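Local coordinates for proline dehydrogenase (Bradyrhizobium japonicum USDA 110, PDB 3HAZ), which probably oxidises proline to glutamate in two steps, using an FAD-dependent proline dehydrogenase and an NAD-dependent aldehyde dehydrogenase in one chain, at residues R209-I221 with R233-P245. Sequence-based numbering, arbitrary orientation.
Sequences RYFDAYASAIETI and RPGISVKLSALHP. With SO4 (sulfate ion), chain K.
The helix carrying Y214 and I221 runs nearly antiparallel to strand 235-238, which carries I236; the axes of these short segments approach to 9.3 Å at 170°. Y214 is the residue most buried by the contact. Its CG lies anti to its own carbonyl carbon (chi1 -70°), which carries the ring across to V238 and K239. There V238 CG2 sits over the centre of one ring face as a CH-pi contact, 3.6 Å from the centroid and 10° off the normal. L243 CD2 meets the same ring at its edge, 3.9 Å from Y214 CE2. The hydroxyl accepts a nearly straight bond from the backbone, K239 N to Y214 OH at 3.1 Å, and A242 CB lies 3.5 Å from Y214 OH. A leucine in place of Y214 would probably leave K239 N without this acceptor and V238 CG2 without its ring face. One turn earlier, A242 CB lies over a face of the Y210 ring, whose OH is hydrogen-bonded to D451. Further along the helix the packing is aliphatic. I236 CD1 reaches A217 CB at 3.6 Å and also touches I218 CG1, the two isoleucines crossing at about a right angle. I221 CG2 meets P234 CB at 3.5 Å. S237, whose side chain starts away from the helix, is hydrogen-bonded through OG to R341, an FAD-binding residue. K239 NZ forms a salt bridge with D280 and a weak hydrogen bond to a sulfate ion, probably from the crystallisation liquor. This is the helix-to-strand packing of a beta-alpha-beta unit (193-196, 204-223, 235-238) in the proline dehydrogenase barrel, of the TIM-barrel clan, with the K239 side chain about 5 Å from the bound FAD at the nearest atoms.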
ATOM      1  N   ARG A 209      46.796 -37.834 -20.563  1.00 20.44           N
ATOM      2  CA  ARG A 209      47.136 -36.707 -21.420  1.00 23.37           C
ATOM      3  C   ARG A 209      47.504 -35.498 -20.571  1.00 21.60           C
ATOM      4  O   ARG A 209      48.489 -34.820 -20.839  1.00 19.36           O
ATOM      5  CB  ARG A 209      45.967 -36.361 -22.342  1.00 24.78           C
ATOM      6  CG  ARG A 209      46.194 -35.097 -23.143  1.00 28.01           C
ATOM      7  CD  ARG A 209      45.152 -34.948 -24.234  1.00 26.93           C
ATOM      8  NE  ARG A 209      43.811 -34.800 -23.682  1.00 25.86           N
ATOM      9  CZ  ARG A 209      43.335 -33.664 -23.190  1.00 25.44           C
ATOM     10  NH1 ARG A 209      44.098 -32.573 -23.173  1.00 26.12           N
ATOM     11  NH2 ARG A 209      42.100 -33.617 -22.712  1.00 27.95           N
ATOM     12  N   TYR A 210      46.702 -35.229 -19.544  1.00 20.97           N
ATOM     13  CA  TYR A 210      46.968 -34.092 -18.668  1.00 17.63           C
ATOM     14  C   TYR A 210      48.266 -34.281 -17.905  1.00 16.19           C
ATOM     15  O   TYR A 210      49.044 -33.339 -17.765  1.00 25.13           O
ATOM     16  CB  TYR A 210      45.820 -33.866 -17.677  1.00 20.26           C
ATOM     17  CG  TYR A 210      44.573 -33.293 -18.298  1.00 19.91           C
ATOM     18  CD1 TYR A 210      44.623 -32.113 -19.030  1.00 14.87           C
ATOM     19  CD2 TYR A 210      43.336 -33.925 -18.141  1.00 15.72           C
ATOM     20  CE1 TYR A 210      43.482 -31.575 -19.597  1.00 22.33           C
ATOM     21  CE2 TYR A 210      42.188 -33.393 -18.698  1.00 21.83           C
ATOM     22  CZ  TYR A 210      42.269 -32.215 -19.425  1.00 26.21           C
ATOM     23  OH  TYR A 210      41.134 -31.677 -19.982  1.00 27.13           O
ATOM     24  N   PHE A 211      48.485 -35.492 -17.394  1.00 19.62           N
ATOM     25  CA  PHE A 211      49.760 -35.818 -16.757  1.00 21.24           C
ATOM     26  C   PHE A 211      50.921 -35.508 -17.701  1.00 25.74           C
ATOM     27  O   PHE A 211      51.874 -34.835 -17.318  1.00 21.75           O
ATOM     28  CB  PHE A 211      49.821 -37.289 -16.321  1.00 22.52           C
ATOM     29  CG  PHE A 211      51.161 -37.699 -15.778  1.00 25.83           C
ATOM     30  CD1 PHE A 211      51.408 -37.680 -14.415  1.00 28.60           C
ATOM     31  CD2 PHE A 211      52.188 -38.077 -16.636  1.00 28.60           C
ATOM     32  CE1 PHE A 211      52.656 -38.043 -13.916  1.00 34.59           C
ATOM     33  CE2 PHE A 211      53.433 -38.442 -16.143  1.00 30.52           C
ATOM     34  CZ  PHE A 211      53.670 -38.423 -14.783  1.00 28.96           C
ATOM     35  N   ASP A 212      50.829 -36.002 -18.935  1.00 29.37           N
ATOM     36  CA  ASP A 212      51.880 -35.784 -19.927  1.00 25.31           C
ATOM     37  C   ASP A 212      52.074 -34.298 -20.226  1.00 21.33           C
ATOM     38  O   ASP A 212      53.202 -33.823 -20.330  1.00 24.71           O
ATOM     39  CB  ASP A 212      51.570 -36.544 -21.221  1.00 27.06           C
ATOM     40  CG  ASP A 212      51.635 -38.052 -21.045  1.00 32.33           C
ATOM     41  OD1 ASP A 212      52.217 -38.519 -20.043  1.00 33.55           O
ATOM     42  OD2 ASP A 212      51.099 -38.773 -21.911  1.00 32.98           O
ATOM     43  N   ALA A 213      50.973 -33.567 -20.364  1.00 18.02           N
ATOM     44  CA  ALA A 213      51.053 -32.127 -20.609  1.00 22.04           C
ATOM     45  C   ALA A 213      51.786 -31.395 -19.482  1.00 27.73           C
ATOM     46  O   ALA A 213      52.656 -30.552 -19.739  1.00 26.01           O
ATOM     47  CB  ALA A 213      49.658 -31.529 -20.830  1.00 16.58           C
ATOM     48  N   TYR A 214      51.437 -31.711 -18.237  1.00 20.23           N
ATOM     49  CA  TYR A 214      52.134 -31.123 -17.094  1.00 18.28           C
ATOM     50  C   TYR A 214      53.620 -31.468 -17.151  1.00 22.26           C
ATOM     51  O   TYR A 214      54.471 -30.606 -16.955  1.00 22.19           O
ATOM     52  CB  TYR A 214      51.579 -31.648 -15.767  1.00 17.96           C
ATOM     53  CG  TYR A 214      50.186 -31.184 -15.392  1.00 27.23           C
ATOM     54  CD1 TYR A 214      49.808 -29.852 -15.515  1.00 31.17           C
ATOM     55  CD2 TYR A 214      49.259 -32.084 -14.863  1.00 22.81           C
ATOM     56  CE1 TYR A 214      48.522 -29.433 -15.148  1.00 33.54           C
ATOM     57  CE2 TYR A 214      47.983 -31.679 -14.492  1.00 18.47           C
ATOM     58  CZ  TYR A 214      47.618 -30.355 -14.641  1.00 28.89           C
ATOM     59  OH  TYR A 214      46.356 -29.961 -14.268  1.00 27.36           O
ATOM     60  N   ALA A 215      53.911 -32.747 -17.388  1.00 20.55           N
ATOM     61  CA  ALA A 215      55.284 -33.227 -17.452  1.00 29.52           C
ATOM     62  C   ALA A 215      56.045 -32.452 -18.509  1.00 27.33           C
ATOM     63  O   ALA A 215      57.154 -31.986 -18.267  1.00 28.41           O
ATOM     64  CB  ALA A 215      55.320 -34.725 -17.750  1.00 28.26           C
ATOM     65  N   SER A 216      55.434 -32.304 -19.681  1.00 27.97           N
ATOM     66  CA  SER A 216      56.033 -31.533 -20.767  1.00 26.28           C
ATOM     67  C   SER A 216      56.214 -30.063 -20.390  1.00 26.00           C
ATOM     68  O   SER A 216      57.228 -29.453 -20.738  1.00 29.25           O
ATOM     69  CB  SER A 216      55.199 -31.648 -22.051  1.00 25.50           C
ATOM     70  OG  SER A 216      55.249 -32.961 -22.591  1.00 32.04           O
ATOM     71  N   ALA A 217      55.236 -29.490 -19.686  1.00 18.74           N
ATOM     72  CA  ALA A 217      55.307 -28.077 -19.305  1.00 16.61           C
ATOM     73  C   ALA A 217      56.455 -27.835 -18.321  1.00 20.28           C
ATOM     74  O   ALA A 217      57.195 -26.855 -18.425  1.00 17.06           O
ATOM     75  CB  ALA A 217      53.961 -27.608 -18.699  1.00 22.60           C
ATOM     76  N   ILE A 218      56.578 -28.737 -17.354  1.00 21.36           N
ATOM     77  CA  ILE A 218      57.650 -28.685 -16.377  1.00 24.89           C
ATOM     78  C   ILE A 218      59.042 -28.692 -17.047  1.00 27.89           C
ATOM     79  O   ILE A 218      59.921 -27.933 -16.652  1.00 30.07           O
ATOM     80  CB  ILE A 218      57.505 -29.831 -15.355  1.00 20.10           C
ATOM     81  CG1 ILE A 218      56.352 -29.522 -14.396  1.00 22.25           C
ATOM     82  CG2 ILE A 218      58.802 -30.048 -14.585  1.00 20.96           C
ATOM     83  CD1 ILE A 218      55.917 -30.722 -13.542  1.00 29.46           C
ATOM     84  N   GLU A 219      59.232 -29.524 -18.070  1.00 24.11           N
ATOM     85  CA  GLU A 219      60.494 -29.521 -18.811  1.00 32.67           C
ATOM     86  C   GLU A 219      60.718 -28.202 -19.553  1.00 34.80           C
ATOM     87  O   GLU A 219      61.810 -27.626 -19.500  1.00 30.39           O
ATOM     88  CB  GLU A 219      60.582 -30.710 -19.768  1.00 31.53           C
ATOM     89  CG  GLU A 219      60.628 -32.040 -19.049  1.00 37.94           C
ATOM     90  CD  GLU A 219      61.616 -32.034 -17.893  1.00 38.66           C
ATOM     91  OE1 GLU A 219      62.802 -31.702 -18.117  1.00 36.90           O
ATOM     92  OE2 GLU A 219      61.210 -32.370 -16.761  1.00 27.08           O
ATOM     93  N   THR A 220      59.685 -27.715 -20.233  1.00 30.25           N
ATOM     94  CA  THR A 220      59.785 -26.435 -20.930  1.00 28.76           C
ATOM     95  C   THR A 220      60.147 -25.306 -19.968  1.00 31.63           C
ATOM     96  O   THR A 220      61.099 -24.557 -20.201  1.00 30.46           O
ATOM     97  CB  THR A 220      58.477 -26.077 -21.658  1.00 32.65           C
ATOM     98  OG1 THR A 220      58.228 -27.047 -22.681  1.00 36.02           O
ATOM     99  CG2 THR A 220      58.569 -24.681 -22.288  1.00 23.02           C
ATOM    100  N   ILE A 221      59.374 -25.184 -18.893  1.00 30.98           N
ATOM    101  CA  ILE A 221      59.618 -24.164 -17.878  1.00 35.28           C
ATOM    102  C   ILE A 221      61.015 -24.324 -17.303  1.00 30.90           C
ATOM    103  O   ILE A 221      61.735 -23.340 -17.111  1.00 34.97           O
ATOM    104  CB  ILE A 221      58.609 -24.265 -16.717  1.00 38.69           C
ATOM    105  CG1 ILE A 221      57.236 -23.760 -17.146  1.00 49.54           C
ATOM    106  CG2 ILE A 221      59.091 -23.476 -15.514  1.00 35.24           C
ATOM    107  CD1 ILE A 221      56.143 -24.102 -16.149  1.00 52.26           C
ATOM    108  N   ARG A 233      61.955 -18.273  -9.151  1.00 23.39           N
ATOM    109  CA  ARG A 233      61.907 -19.225 -10.256  1.00 24.68           C
ATOM    110  C   ARG A 233      60.443 -19.413 -10.652  1.00 25.23           C
ATOM    111  O   ARG A 233      59.552 -19.090  -9.878  1.00 24.52           O
ATOM    112  CB  ARG A 233      62.535 -20.563  -9.853  1.00 27.11           C
ATOM    113  CG  ARG A 233      63.996 -20.452  -9.431  1.00 25.42           C
ATOM    114  CD  ARG A 233      64.568 -21.780  -8.958  1.00 24.78           C
ATOM    115  NE  ARG A 233      64.781 -22.730 -10.050  1.00 29.39           N
ATOM    116  CZ  ARG A 233      65.736 -22.619 -10.971  1.00 33.55           C
ATOM    117  NH1 ARG A 233      65.863 -23.543 -11.921  1.00 24.07           N
ATOM    118  NH2 ARG A 233      66.568 -21.583 -10.949  1.00 29.42           N
ATOM    119  N   PRO A 234      60.191 -19.930 -11.861  1.00 28.81           N
ATOM    120  CA  PRO A 234      58.812 -20.034 -12.349  1.00 25.08           C
ATOM    121  C   PRO A 234      58.028 -21.152 -11.671  1.00 25.32           C
ATOM    122  O   PRO A 234      58.608 -22.063 -11.067  1.00 21.70           O
ATOM    123  CB  PRO A 234      58.986 -20.360 -13.841  1.00 32.93           C
ATOM    124  CG  PRO A 234      60.436 -20.116 -14.147  1.00 28.42           C
ATOM    125  CD  PRO A 234      61.163 -20.373 -12.873  1.00 27.17           C
ATOM    126  N   GLY A 235      56.708 -21.077 -11.787  1.00 24.55           N
ATOM    127  CA  GLY A 235      55.832 -22.074 -11.212  1.00 23.98           C
ATOM    128  C   GLY A 235      54.902 -22.722 -12.222  1.00 23.32           C
ATOM    129  O   GLY A 235      54.724 -22.248 -13.348  1.00 19.81           O
ATOM    130  N   ILE A 236      54.311 -23.831 -11.808  1.00 20.88           N
ATOM    131  CA  ILE A 236      53.265 -24.465 -12.584  1.00 27.51           C
ATOM    132  C   ILE A 236      52.090 -24.759 -11.660  1.00 24.97           C
ATOM    133  O   ILE A 236      52.287 -25.131 -10.501  1.00 22.90           O
ATOM    134  CB  ILE A 236      53.774 -25.765 -13.246  1.00 31.30           C
ATOM    135  CG1 ILE A 236      52.735 -26.324 -14.219  1.00 27.60           C
ATOM    136  CG2 ILE A 236      54.165 -26.805 -12.185  1.00 27.88           C
ATOM    137  CD1 ILE A 236      53.293 -27.405 -15.139  1.00 33.12           C
ATOM    138  N   SER A 237      50.874 -24.564 -12.170  1.00 20.93           N
ATOM    139  CA  SER A 237      49.655 -24.876 -11.432  1.00 26.71           C
ATOM    140  C   SER A 237      49.039 -26.157 -11.965  1.00 31.35           C
ATOM    141  O   SER A 237      48.956 -26.358 -13.180  1.00 26.73           O
ATOM    142  CB  SER A 237      48.629 -23.746 -11.554  1.00 34.40           C
ATOM    143  OG  SER A 237      48.946 -22.673 -10.697  1.00 35.33           O
ATOM    144  N   VAL A 238      48.591 -27.003 -11.042  1.00 27.71           N
ATOM    145  CA  VAL A 238      48.080 -28.328 -11.362  1.00 27.43           C
ATOM    146  C   VAL A 238      46.744 -28.560 -10.665  1.00 25.89           C
ATOM    147  O   VAL A 238      46.544 -28.096  -9.544  1.00 20.28           O
ATOM    148  CB  VAL A 238      49.097 -29.397 -10.918  1.00 30.23           C
ATOM    149  CG1 VAL A 238      48.423 -30.730 -10.681  1.00 32.91           C
ATOM    150  CG2 VAL A 238      50.224 -29.507 -11.944  1.00 33.48           C
ATOM    151  N   LYS A 239      45.831 -29.262 -11.338  1.00 22.81           N
ATOM    152  CA  LYS A 239      44.525 -29.601 -10.769  1.00 22.52           C
ATOM    153  C   LYS A 239      44.353 -31.104 -10.570  1.00 21.75           C
ATOM    154  O   LYS A 239      44.481 -31.886 -11.515  1.00 23.68           O
ATOM    155  CB  LYS A 239      43.394 -29.080 -11.660  1.00 25.69           C
ATOM    156  CG  LYS A 239      43.053 -27.612 -11.456  1.00 23.69           C
ATOM    157  CD  LYS A 239      41.920 -27.194 -12.381  1.00 26.83           C
ATOM    158  CE  LYS A 239      41.506 -25.749 -12.136  1.00 25.09           C
ATOM    159  NZ  LYS A 239      42.659 -24.828 -12.277  1.00 20.08           N
ATOM    160  N   LEU A 240      44.050 -31.510  -9.344  1.00 17.38           N
ATOM    161  CA  LEU A 240      43.853 -32.932  -9.063  1.00 22.76           C
ATOM    162  C   LEU A 240      42.775 -33.551  -9.947  1.00 25.74           C
ATOM    163  O   LEU A 240      42.902 -34.701 -10.345  1.00 23.29           O
ATOM    164  CB  LEU A 240      43.525 -33.162  -7.586  1.00 17.44           C
ATOM    165  CG  LEU A 240      44.597 -32.618  -6.639  1.00 23.79           C
ATOM    166  CD1 LEU A 240      44.235 -32.831  -5.179  1.00 26.14           C
ATOM    167  CD2 LEU A 240      45.941 -33.258  -6.965  1.00 28.92           C
ATOM    168  N   SER A 241      41.719 -32.800 -10.266  1.00 16.70           N
ATOM    169  CA  SER A 241      40.632 -33.373 -11.065  1.00 17.33           C
ATOM    170  C   SER A 241      41.098 -33.694 -12.488  1.00 22.14           C
ATOM    171  O   SER A 241      40.495 -34.511 -13.175  1.00 21.40           O
ATOM    172  CB  SER A 241      39.394 -32.462 -11.087  1.00 19.86           C
ATOM    173  OG  SER A 241      39.599 -31.309 -11.898  1.00 18.72           O
ATOM    174  N   ALA A 242      42.164 -33.035 -12.930  1.00 18.19           N
ATOM    175  CA  ALA A 242      42.725 -33.313 -14.250  1.00 15.24           C
ATOM    176  C   ALA A 242      43.485 -34.641 -14.266  1.00 20.09           C
ATOM    177  O   ALA A 242      43.630 -35.274 -15.315  1.00 19.69           O
ATOM    178  CB  ALA A 242      43.643 -32.173 -14.685  1.00 18.76           C
ATOM    179  N   LEU A 243      43.949 -35.067 -13.094  1.00 20.17           N
ATOM    180  CA  LEU A 243      44.822 -36.236 -12.982  1.00 19.15           C
ATOM    181  C   LEU A 243      44.111 -37.532 -12.609  1.00 27.48           C
ATOM    182  O   LEU A 243      44.740 -38.595 -12.539  1.00 26.21           O
ATOM    183  CB  LEU A 243      45.929 -35.958 -11.971  1.00 20.31           C
ATOM    184  CG  LEU A 243      46.912 -34.879 -12.420  1.00 20.24           C
ATOM    185  CD1 LEU A 243      47.722 -34.378 -11.241  1.00 22.02           C
ATOM    186  CD2 LEU A 243      47.811 -35.411 -13.536  1.00 19.51           C
ATOM    187  N   HIS A 244      42.809 -37.445 -12.360  1.00 21.49           N
ATOM    188  CA  HIS A 244      42.016 -38.621 -12.016  1.00 20.42           C
ATOM    189  C   HIS A 244      40.568 -38.443 -12.496  1.00 21.75           C
ATOM    190  O   HIS A 244      39.979 -37.384 -12.293  1.00 23.40           O
ATOM    191  CB  HIS A 244      42.055 -38.869 -10.508  1.00 20.22           C
ATOM    192  CG  HIS A 244      41.645 -40.255 -10.120  1.00 22.42           C
ATOM    193  ND1 HIS A 244      40.326 -40.652 -10.072  1.00 21.15           N
ATOM    194  CD2 HIS A 244      42.378 -41.344  -9.793  1.00 21.28           C
ATOM    195  CE1 HIS A 244      40.265 -41.925  -9.721  1.00 26.09           C
ATOM    196  NE2 HIS A 244      41.497 -42.367  -9.542  1.00 25.41           N
ATOM    197  N   PRO A 245      40.006 -39.480 -13.144  1.00 20.44           N
ATOM    198  CA  PRO A 245      38.702 -39.449 -13.824  1.00 26.07           C
ATOM    199  C   PRO A 245      37.493 -39.588 -12.885  1.00 29.02           C
ATOM    200  O   PRO A 245      36.372 -39.285 -13.297  1.00 22.23           O
ATOM    201  CB  PRO A 245      38.756 -40.667 -14.766  1.00 27.42           C
ATOM    202  CG  PRO A 245      40.040 -41.406 -14.449  1.00 28.47           C
ATOM    203  CD  PRO A 245      40.621 -40.818 -13.202  1.00 28.03           C
TER
HETATM  204  S   SO4 K1006      41.476 -20.831 -11.414  1.00 87.03           S
HETATM  205  O1  SO4 K1006      42.282 -19.706 -10.953  1.00 88.49           O
HETATM  206  O2  SO4 K1006      40.070 -20.452 -11.334  1.00 87.90           O
HETATM  207  O3  SO4 K1006      41.821 -21.147 -12.800  1.00 91.75           O
HETATM  208  O4  SO4 K1006      41.731 -21.999 -10.572  1.00 81.22           O